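Acid phosphatase (PDB 2A6P) hydrolyses a broad range of phosphate monoesters, including phosphorylated sugars, and serves in vivo as a fructose-1,6-bisphosphatase that sustains gluconeogenesis. Local coordinates at residues G153-S156 against R157-T161; A125-N128 against D129-D132; G41-Q44 against A45-G49. All blocks are in the same frame, centred on the assembly; numbering follows the deposited sequence.

Contact 1 (G153-S156 against R157-T161); sequences GHFS and RAVIT
Gly-153 to Ser-156 form the first turn of helix 153-163 and pass four i to i+4 hydrogen bonds on to Arg-157, Ala-158, Val-159 and Ile-160, from the long Arg-157 N to Gly-153 O bond (3.2 Å) to the shorter Val-159 N to Phe-155 O bond (2.8 Å). The aliphatic part of Arg-157 is stretched out beside the His-154 side chain. The imidazole turns its CD2 edge onto the guanidinium: CD2 of His-154 stands over the centre of one face, 4.1 Å from CZ of Arg-157, the planes 83° apart. NH1 of Arg-157 bonds to Gly-171 O, and NH2 forms a salt bridge with Glu-187 of the second subunit. Phe-155 has CG anti to its backbone N (chi1 -171°), which sets the ring beside the next turn. CG2 of Val-159 lies over one ring face in a CH-pi contact, 4.0 Å from the centroid and 3.5 Å from CE2 of Phe-155. Arg-157 O is gripped twice, by N of Thr-161 and, from the opposite face of the carbonyl, by OG1 of Thr-161 at 2.7 Å. Ser-156 OG bonds to O of His-152, probably the transition-state stabiliser, just before the helix. His-154 N and Phe-155 N each bond to a carboxylate oxygen of Glu-90, probably the proton donor/acceptor as in related enzymes, while Gly-153 N and His-154 N bond to a glycerol, probably from the crystallisation liquor. The bonds to Glu-90, one to each oxygen, would hold its carboxylate in place, and Arg-157 ties the same helix to the dimer partner.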
ATOM      1  N   GLY A 153      12.149  -8.562   0.874  1.00  9.83           N
ATOM      2  CA  GLY A 153      11.619  -7.482   0.058  1.00 10.88           C
ATOM      3  C   GLY A 153      10.881  -7.876  -1.198  1.00 13.52           C
ATOM      4  O   GLY A 153       9.664  -7.644  -1.321  1.00 11.71           O
ATOM      5  N   HIS A 154      11.606  -8.474  -2.140  1.00 12.15           N
ATOM      6  CA  HIS A 154      10.993  -8.874  -3.395  1.00 13.95           C
ATOM      7  C   HIS A 154       9.949  -9.968  -3.240  1.00 13.99           C
ATOM      8  O   HIS A 154       8.854  -9.842  -3.792  1.00 15.00           O
ATOM      9  CB  HIS A 154      12.076  -9.261  -4.409  1.00 15.39           C
ATOM     10  CG  HIS A 154      12.892  -8.093  -4.884  1.00 18.29           C
ATOM     11  ND1 HIS A 154      14.153  -8.229  -5.426  1.00 19.56           N
ATOM     12  CD2 HIS A 154      12.622  -6.767  -4.896  1.00 18.66           C
ATOM     13  CE1 HIS A 154      14.623  -7.037  -5.747  1.00 17.53           C
ATOM     14  NE2 HIS A 154      13.713  -6.134  -5.436  1.00 18.03           N
ATOM     15  N   PHE A 155      10.244 -11.017  -2.477  1.00 12.30           N
ATOM     16  CA  PHE A 155       9.247 -12.072  -2.325  1.00 13.89           C
ATOM     17  C   PHE A 155       7.965 -11.580  -1.648  1.00 13.11           C
ATOM     18  O   PHE A 155       6.873 -11.938  -2.066  1.00 14.10           O
ATOM     19  CB  PHE A 155       9.789 -13.284  -1.563  1.00 12.83           C
ATOM     20  CG  PHE A 155       8.845 -14.467  -1.597  1.00 13.60           C
ATOM     21  CD1 PHE A 155       8.576 -15.119  -2.799  1.00 13.20           C
ATOM     22  CD2 PHE A 155       8.146 -14.865  -0.451  1.00 13.50           C
ATOM     23  CE1 PHE A 155       7.616 -16.152  -2.859  1.00 15.51           C
ATOM     24  CE2 PHE A 155       7.185 -15.897  -0.507  1.00 13.18           C
ATOM     25  CZ  PHE A 155       6.922 -16.536  -1.708  1.00 11.76           C
ATOM     26  N   SER A 156       8.092 -10.767  -0.600  1.00 13.96           N
ATOM     27  CA  SER A 156       6.905 -10.233   0.073  1.00 13.91           C
ATOM     28  C   SER A 156       6.057  -9.469  -0.950  1.00 14.03           C
ATOM     29  O   SER A 156       4.836  -9.582  -0.971  1.00 16.09           O
ATOM     30  CB  SER A 156       7.304  -9.297   1.219  1.00 13.68           C
ATOM     31  OG  SER A 156       7.920 -10.007   2.284  1.00 15.66           O
ATOM     32  N   ARG A 157       6.712  -8.678  -1.790  1.00 13.00           N
ATOM     33  CA  ARG A 157       6.015  -7.924  -2.821  1.00 13.86           C
ATOM     34  C   ARG A 157       5.361  -8.874  -3.805  1.00 14.53           C
ATOM     35  O   ARG A 157       4.305  -8.571  -4.362  1.00 14.50           O
ATOM     36  CB  ARG A 157       6.977  -7.066  -3.620  1.00 13.10           C
ATOM     37  CG  ARG A 157       7.648  -5.929  -2.910  1.00 14.75           C
ATOM     38  CD  ARG A 157       8.269  -5.114  -4.024  1.00 16.42           C
ATOM     39  NE  ARG A 157       9.437  -4.373  -3.617  1.00 18.86           N
ATOM     40  CZ  ARG A 157      10.093  -3.552  -4.424  1.00 16.84           C
ATOM     41  NH1 ARG A 157       9.670  -3.379  -5.671  1.00 11.98           N
ATOM     42  NH2 ARG A 157      11.173  -2.927  -3.982  1.00 18.06           N
ATOM     43  N   ALA A 158       6.024 -10.003  -4.045  1.00 14.34           N
ATOM     44  CA  ALA A 158       5.517 -11.012  -4.963  1.00 13.42           C
ATOM     45  C   ALA A 158       4.219 -11.542  -4.386  1.00 14.06           C
ATOM     46  O   ALA A 158       3.215 -11.664  -5.091  1.00 13.49           O
ATOM     47  CB  ALA A 158       6.524 -12.156  -5.112  1.00 11.59           C
ATOM     48  N   VAL A 159       4.248 -11.879  -3.102  1.00 13.44           N
ATOM     49  CA  VAL A 159       3.049 -12.389  -2.449  1.00 15.36           C
ATOM     50  C   VAL A 159       1.920 -11.365  -2.518  1.00 15.49           C
ATOM     51  O   VAL A 159       0.791 -11.702  -2.858  1.00 16.95           O
ATOM     52  CB  VAL A 159       3.320 -12.745  -0.988  1.00 16.05           C
ATOM     53  CG1 VAL A 159       2.013 -13.124  -0.288  1.00 16.85           C
ATOM     54  CG2 VAL A 159       4.320 -13.908  -0.933  1.00 17.21           C
ATOM     55  N   ILE A 160       2.234 -10.111  -2.215  1.00 16.07           N
ATOM     56  CA  ILE A 160       1.233  -9.038  -2.260  1.00 15.26           C
ATOM     57  C   ILE A 160       0.657  -8.871  -3.662  1.00 14.79           C
ATOM     58  O   ILE A 160      -0.564  -8.780  -3.832  1.00 11.14           O
ATOM     59  CB  ILE A 160       1.844  -7.695  -1.809  1.00 15.08           C
ATOM     60  CG1 ILE A 160       2.209  -7.767  -0.323  1.00 14.21           C
ATOM     61  CG2 ILE A 160       0.879  -6.555  -2.089  1.00 15.71           C
ATOM     62  CD1 ILE A 160       2.966  -6.571   0.159  1.00 14.29           C
ATOM     63  N   THR A 161       1.540  -8.818  -4.661  1.00 14.77           N
ATOM     64  CA  THR A 161       1.112  -8.663  -6.049  1.00 15.54           C
ATOM     65  C   THR A 161       0.156  -9.778  -6.451  1.00 15.11           C
ATOM     66  O   THR A 161      -0.808  -9.544  -7.170  1.00 14.12           O
ATOM     67  CB  THR A 161       2.315  -8.677  -7.011  1.00 15.54           C
ATOM     68  OG1 THR A 161       3.200  -7.599  -6.682  1.00 19.67           O
ATOM     69  CG2 THR A 161       1.857  -8.510  -8.446  1.00 15.77           C
TER

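Contact 2 (A125-N128 against D129-D132)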
ATOM      1  N   ALA A 125       8.589 -16.742 -13.781  1.00 21.75           N
ATOM      2  CA  ALA A 125       7.642 -17.851 -13.732  1.00 22.80           C
ATOM      3  C   ALA A 125       7.769 -18.638 -12.428  1.00 23.47           C
ATOM      4  O   ALA A 125       6.771 -18.964 -11.775  1.00 24.16           O
ATOM      5  CB  ALA A 125       7.873 -18.775 -14.927  1.00 22.82           C
ATOM      6  N   GLN A 126       9.002 -18.938 -12.045  1.00 23.16           N
ATOM      7  CA  GLN A 126       9.237 -19.698 -10.826  1.00 23.90           C
ATOM      8  C   GLN A 126       8.805 -18.957  -9.568  1.00 23.71           C
ATOM      9  O   GLN A 126       8.236 -19.555  -8.653  1.00 23.78           O
ATOM     10  CB  GLN A 126      10.718 -20.091 -10.733  1.00 24.20           C
ATOM     11  CG  GLN A 126      11.119 -21.188 -11.724  1.00 24.26           C
ATOM     12  CD  GLN A 126      12.579 -21.571 -11.617  1.00 25.94           C
ATOM     13  OE1 GLN A 126      13.464 -20.786 -11.942  1.00 23.29           O
ATOM     14  NE2 GLN A 126      12.837 -22.785 -11.150  1.00 27.84           N
ATOM     15  N   VAL A 127       9.054 -17.656  -9.516  1.00 23.43           N
ATOM     16  CA  VAL A 127       8.663 -16.912  -8.330  1.00 23.73           C
ATOM     17  C   VAL A 127       7.162 -16.691  -8.343  1.00 24.07           C
ATOM     18  O   VAL A 127       6.532 -16.650  -7.287  1.00 26.42           O
ATOM     19  CB  VAL A 127       9.408 -15.576  -8.229  1.00 23.75           C
ATOM     20  CG1 VAL A 127       8.965 -14.831  -6.967  1.00 25.15           C
ATOM     21  CG2 VAL A 127      10.912 -15.834  -8.171  1.00 21.87           C
ATOM     22  N   ASN A 128       6.588 -16.571  -9.536  1.00 23.88           N
ATOM     23  CA  ASN A 128       5.141 -16.396  -9.686  1.00 23.69           C
ATOM     24  C   ASN A 128       4.427 -17.580  -9.037  1.00 22.90           C
ATOM     25  O   ASN A 128       3.458 -17.408  -8.298  1.00 23.24           O
ATOM     26  CB  ASN A 128       4.774 -16.339 -11.172  1.00 25.55           C
ATOM     27  CG  ASN A 128       3.276 -16.242 -11.406  1.00 27.60           C
ATOM     28  OD1 ASN A 128       2.528 -17.181 -11.140  1.00 30.42           O
ATOM     29  ND2 ASN A 128       2.834 -15.098 -11.903  1.00 30.36           N
ATOM     30  N   ASP A 129       4.927 -18.783  -9.322  1.00 23.21           N
ATOM     31  CA  ASP A 129       4.361 -20.015  -8.777  1.00 22.90           C
ATOM     32  C   ASP A 129       4.632 -20.155  -7.290  1.00 20.90           C
ATOM     33  O   ASP A 129       3.774 -20.618  -6.545  1.00 19.65           O
ATOM     34  CB  ASP A 129       4.931 -21.238  -9.488  1.00 26.39           C
ATOM     35  CG  ASP A 129       4.820 -21.136 -10.977  1.00 29.97           C
ATOM     36  OD1 ASP A 129       3.759 -20.692 -11.464  1.00 31.79           O
ATOM     37  OD2 ASP A 129       5.796 -21.504 -11.664  1.00 33.24           O
ATOM     38  N   ARG A 130       5.828 -19.769  -6.857  1.00 20.58           N
ATOM     39  CA  ARG A 130       6.152 -19.855  -5.438  1.00 19.38           C
ATOM     40  C   ARG A 130       5.244 -18.892  -4.662  1.00 19.39           C
ATOM     41  O   ARG A 130       4.734 -19.218  -3.573  1.00 16.71           O
ATOM     42  CB  ARG A 130       7.626 -19.517  -5.198  1.00 19.86           C
ATOM     43  CG  ARG A 130       8.119 -20.042  -3.876  1.00 19.74           C
ATOM     44  CD  ARG A 130       9.598 -20.413  -3.895  1.00 21.99           C
ATOM     45  NE  ARG A 130      10.441 -19.348  -3.363  1.00 26.94           N
ATOM     46  CZ  ARG A 130      10.791 -18.271  -4.046  1.00 27.60           C
ATOM     47  NH1 ARG A 130      10.371 -18.132  -5.293  1.00 32.19           N
ATOM     48  NH2 ARG A 130      11.530 -17.330  -3.481  1.00 27.56           N
ATOM     49  N   ALA A 131       5.040 -17.711  -5.242  1.00 18.05           N
ATOM     50  CA  ALA A 131       4.187 -16.692  -4.644  1.00 18.60           C
ATOM     51  C   ALA A 131       2.755 -17.203  -4.519  1.00 19.23           C
ATOM     52  O   ALA A 131       2.124 -17.045  -3.475  1.00 18.89           O
ATOM     53  CB  ALA A 131       4.220 -15.428  -5.486  1.00 15.56           C
ATOM     54  N   ASP A 132       2.237 -17.814  -5.578  1.00 21.20           N
ATOM     55  CA  ASP A 132       0.873 -18.337  -5.532  1.00 23.34           C
ATOM     56  C   ASP A 132       0.721 -19.440  -4.486  1.00 23.24           C
ATOM     57  O   ASP A 132      -0.290 -19.497  -3.782  1.00 23.77           O
ATOM     58  CB  ASP A 132       0.434 -18.856  -6.908  1.00 26.13           C
ATOM     59  CG  ASP A 132       0.190 -17.727  -7.910  1.00 28.30           C
ATOM     60  OD1 ASP A 132      -0.373 -16.686  -7.501  1.00 29.68           O
ATOM     61  OD2 ASP A 132       0.550 -17.881  -9.103  1.00 30.78           O
TER
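Arg-130 folds back on Val-127 through its torsions: CG stands anti to the backbone N (chi1 -160°), and the chain then bends at chi2 and again at chi3 (97°), returning the guanidinium to the preceding turn. There NH1 of Arg-130 approaches CG2 of Val-127 to 3.7 Å, with the methyl at the edge of the guanidinium and in its plane, so the valine borders the group without stacking on it. Polar partners from elsewhere hold the guanidinium in this bent posture: NH1 forms a salt bridge with Glu-122, and NH2 donates to Ala-89 O. The pair lies on the first turns of helix 124-141, which packs against helix 153-163 in this histidine phosphatase fold; Ala-131 sits on that inner side, touching Ala-158 and Arg-162. The backbone is regular here, with Asp-129 N, Arg-130 N, Ala-131 N and Asp-132 N each bonded four residues back. The shortest of these bonds, Ala-131 N to Val-127 O at 2.7 Å, goes with a close approach of the same carbonyl O of Val-127 to CB of Ala-131, 3.2 Å. Further round the helix the amide of Asn-128 and the carboxylate of Asp-132 are turned 76° against each other; which way round the amide sits is doubtful, so its polar contact with Asp-132 is left open. The carboxylate of Asp-132 reaches across to helix 153-163, where OD1 forms a salt bridge with NE of Arg-162. Asp-129 lies on the exposed side. Its OD2 is modelled only 2.7 Å from Ala-125 O, an approach of two acceptors that would be unfavourable for an ionised carboxylate, and the exact placement of this group is therefore doubtful.

Contact 3 (G41-Q44 against A45-G49); sequences GRTQ and AELAG
The carboxylate of Glu-46 and the guanidinium of Arg-42 are the flat groups on the outer side of this helix, and neither stacks on the other: OE2 of Glu-46 comes no nearer to NH1 of Arg-42 than 5.4 Å. OE2 instead turns back to the base of the arginine, 4.0 Å from CB of Arg-42 and 3.4 Å from Arg-42 O; the latter are two acceptors and form no hydrogen bond. The route is set at the first torsion of Glu-46, which keeps CG beside the backbone N (chi1 -73°) and so brings CG to 3.1 Å from Arg-42 O. The arginine bends at chi3, and its NH2 forms a salt bridge with Asp-72 of helix 68-76. Both segments belong to helix 39-53, one of the helices packed about the mixed sheet of the histidine phosphatase fold; it meets helix 68-76 through Ala-45, whose methyl touches Thr-73 and Leu-76. The backbone supplies four i to i+4 bonds between the segments, among them Ala-48 N to Gln-44 O at 2.9 Å. Thr-43 and Leu-47 run next to each other in the same direction and touch lightly where CG2 of Thr-43 meets CD1 of Leu-47 at 4.2 Å. The threonine hydroxyl turns from the leucine to bond to Asp-39 O in the preceding turn. Gln-44 is buried on another side of the helix against Glu-20, Ala-179 and His-201.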
ATOM      1  N   GLY A  41      19.480  -3.059  12.532  1.00 28.45           N
ATOM      2  CA  GLY A  41      18.536  -4.073  12.101  1.00 28.83           C
ATOM      3  C   GLY A  41      17.837  -4.744  13.271  1.00 29.23           C
ATOM      4  O   GLY A  41      16.648  -5.043  13.200  1.00 29.55           O
ATOM      5  N   ARG A  42      18.574  -4.983  14.351  1.00 29.38           N
ATOM      6  CA  ARG A  42      18.010  -5.616  15.533  1.00 30.33           C
ATOM      7  C   ARG A  42      16.977  -4.710  16.160  1.00 29.56           C
ATOM      8  O   ARG A  42      15.932  -5.173  16.617  1.00 30.59           O
ATOM      9  CB  ARG A  42      19.093  -5.908  16.571  1.00 32.83           C
ATOM     10  CG  ARG A  42      20.265  -6.718  16.050  1.00 35.35           C
ATOM     11  CD  ARG A  42      20.939  -7.481  17.184  1.00 38.16           C
ATOM     12  NE  ARG A  42      20.722  -8.923  17.056  1.00 41.60           N
ATOM     13  CZ  ARG A  42      20.520  -9.746  18.082  1.00 42.95           C
ATOM     14  NH1 ARG A  42      20.502  -9.270  19.322  1.00 43.21           N
ATOM     15  NH2 ARG A  42      20.342 -11.047  17.874  1.00 43.58           N
ATOM     16  N   THR A  43      17.276  -3.416  16.193  1.00 28.61           N
ATOM     17  CA  THR A  43      16.362  -2.440  16.778  1.00 28.85           C
ATOM     18  C   THR A  43      15.080  -2.349  15.949  1.00 27.81           C
ATOM     19  O   THR A  43      13.982  -2.280  16.501  1.00 27.74           O
ATOM     20  CB  THR A  43      17.016  -1.044  16.858  1.00 30.39           C
ATOM     21  OG1 THR A  43      18.266  -1.141  17.555  1.00 31.02           O
ATOM     22  CG2 THR A  43      16.104  -0.067  17.604  1.00 30.14           C
ATOM     23  N   GLN A  44      15.231  -2.344  14.625  1.00 27.66           N
ATOM     24  CA  GLN A  44      14.090  -2.290  13.709  1.00 26.71           C
ATOM     25  C   GLN A  44      13.153  -3.452  14.012  1.00 26.27           C
ATOM     26  O   GLN A  44      11.945  -3.262  14.184  1.00 25.14           O
ATOM     27  CB  GLN A  44      14.562  -2.390  12.257  1.00 26.06           C
ATOM     28  CG  GLN A  44      14.985  -1.065  11.638  1.00 28.09           C
ATOM     29  CD  GLN A  44      15.526  -1.224  10.227  1.00 28.94           C
ATOM     30  OE1 GLN A  44      15.629  -0.252   9.471  1.00 30.86           O
ATOM     31  NE2 GLN A  44      15.883  -2.447   9.870  1.00 29.43           N
ATOM     32  N   ALA A  45      13.726  -4.650  14.075  1.00 26.39           N
ATOM     33  CA  ALA A  45      12.968  -5.857  14.364  1.00 26.97           C
ATOM     34  C   ALA A  45      12.232  -5.723  15.693  1.00 28.12           C
ATOM     35  O   ALA A  45      11.058  -6.083  15.809  1.00 27.85           O
ATOM     36  CB  ALA A  45      13.902  -7.050  14.410  1.00 26.65           C
ATOM     37  N   GLU A  46      12.939  -5.217  16.698  1.00 29.64           N
ATOM     38  CA  GLU A  46      12.360  -5.039  18.023  1.00 31.28           C
ATOM     39  C   GLU A  46      11.148  -4.103  17.968  1.00 30.92           C
ATOM     40  O   GLU A  46      10.117  -4.386  18.580  1.00 31.58           O
ATOM     41  CB  GLU A  46      13.430  -4.500  18.987  1.00 33.98           C
ATOM     42  CG  GLU A  46      14.491  -5.536  19.385  1.00 38.90           C
ATOM     43  CD  GLU A  46      15.674  -4.930  20.150  1.00 41.71           C
ATOM     44  OE1 GLU A  46      15.445  -4.114  21.069  1.00 43.17           O
ATOM     45  OE2 GLU A  46      16.838  -5.278  19.841  1.00 44.71           O
ATOM     46  N   LEU A  47      11.268  -3.001  17.231  1.00 29.50           N
ATOM     47  CA  LEU A  47      10.173  -2.042  17.102  1.00 29.86           C
ATOM     48  C   LEU A  47       8.987  -2.615  16.316  1.00 29.73           C
ATOM     49  O   LEU A  47       7.829  -2.335  16.622  1.00 29.93           O
ATOM     50  CB  LEU A  47      10.680  -0.756  16.438  1.00 30.30           C
ATOM     51  CG  LEU A  47      11.680   0.038  17.291  1.00 29.87           C
ATOM     52  CD1 LEU A  47      12.284   1.181  16.484  1.00 30.77           C
ATOM     53  CD2 LEU A  47      10.978   0.564  18.533  1.00 29.92           C
ATOM     54  N   ALA A  48       9.271  -3.431  15.308  1.00 29.28           N
ATOM     55  CA  ALA A  48       8.207  -4.039  14.521  1.00 28.83           C
ATOM     56  C   ALA A  48       7.308  -4.929  15.392  1.00 28.65           C
ATOM     57  O   ALA A  48       6.084  -4.857  15.296  1.00 28.48           O
ATOM     58  CB  ALA A  48       8.808  -4.850  13.387  1.00 28.07           C
ATOM     59  N   GLY A  49       7.918  -5.766  16.232  1.00 28.34           N
ATOM     60  CA  GLY A  49       7.154  -6.647  17.099  1.00 29.66           C
ATOM     61  C   GLY A  49       6.306  -5.830  18.051  1.00 30.61           C
ATOM     62  O   GLY A  49       5.234  -6.250  18.479  1.00 30.37           O
TER

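How the contacts relate
Contacts 1 and 2 lie on neighbouring helices, centres 10 Å apart, and touch directly: CD1 of Phe-155 packs 3.8 Å from NH2 of Arg-130, and CB of Ala-158 lies 4.1 Å from CG1 of Val-127. Contact 1 is the nearest to the active site, with the His-154 side chain about 3 Å from that of Glu-90; in contact 2 the side chain of Arg-130 is about 6 Å from that of Glu-90. Contact 3 stands apart, its centre about 20 Å from the centre of contact 1 and about 29 Å from that of contact 2, on the opposite side of the chain's centre from contact 2. Its Gln-44 side chain is about 7 Å from that of His-18, the residue inferred to carry the phosphohistidine.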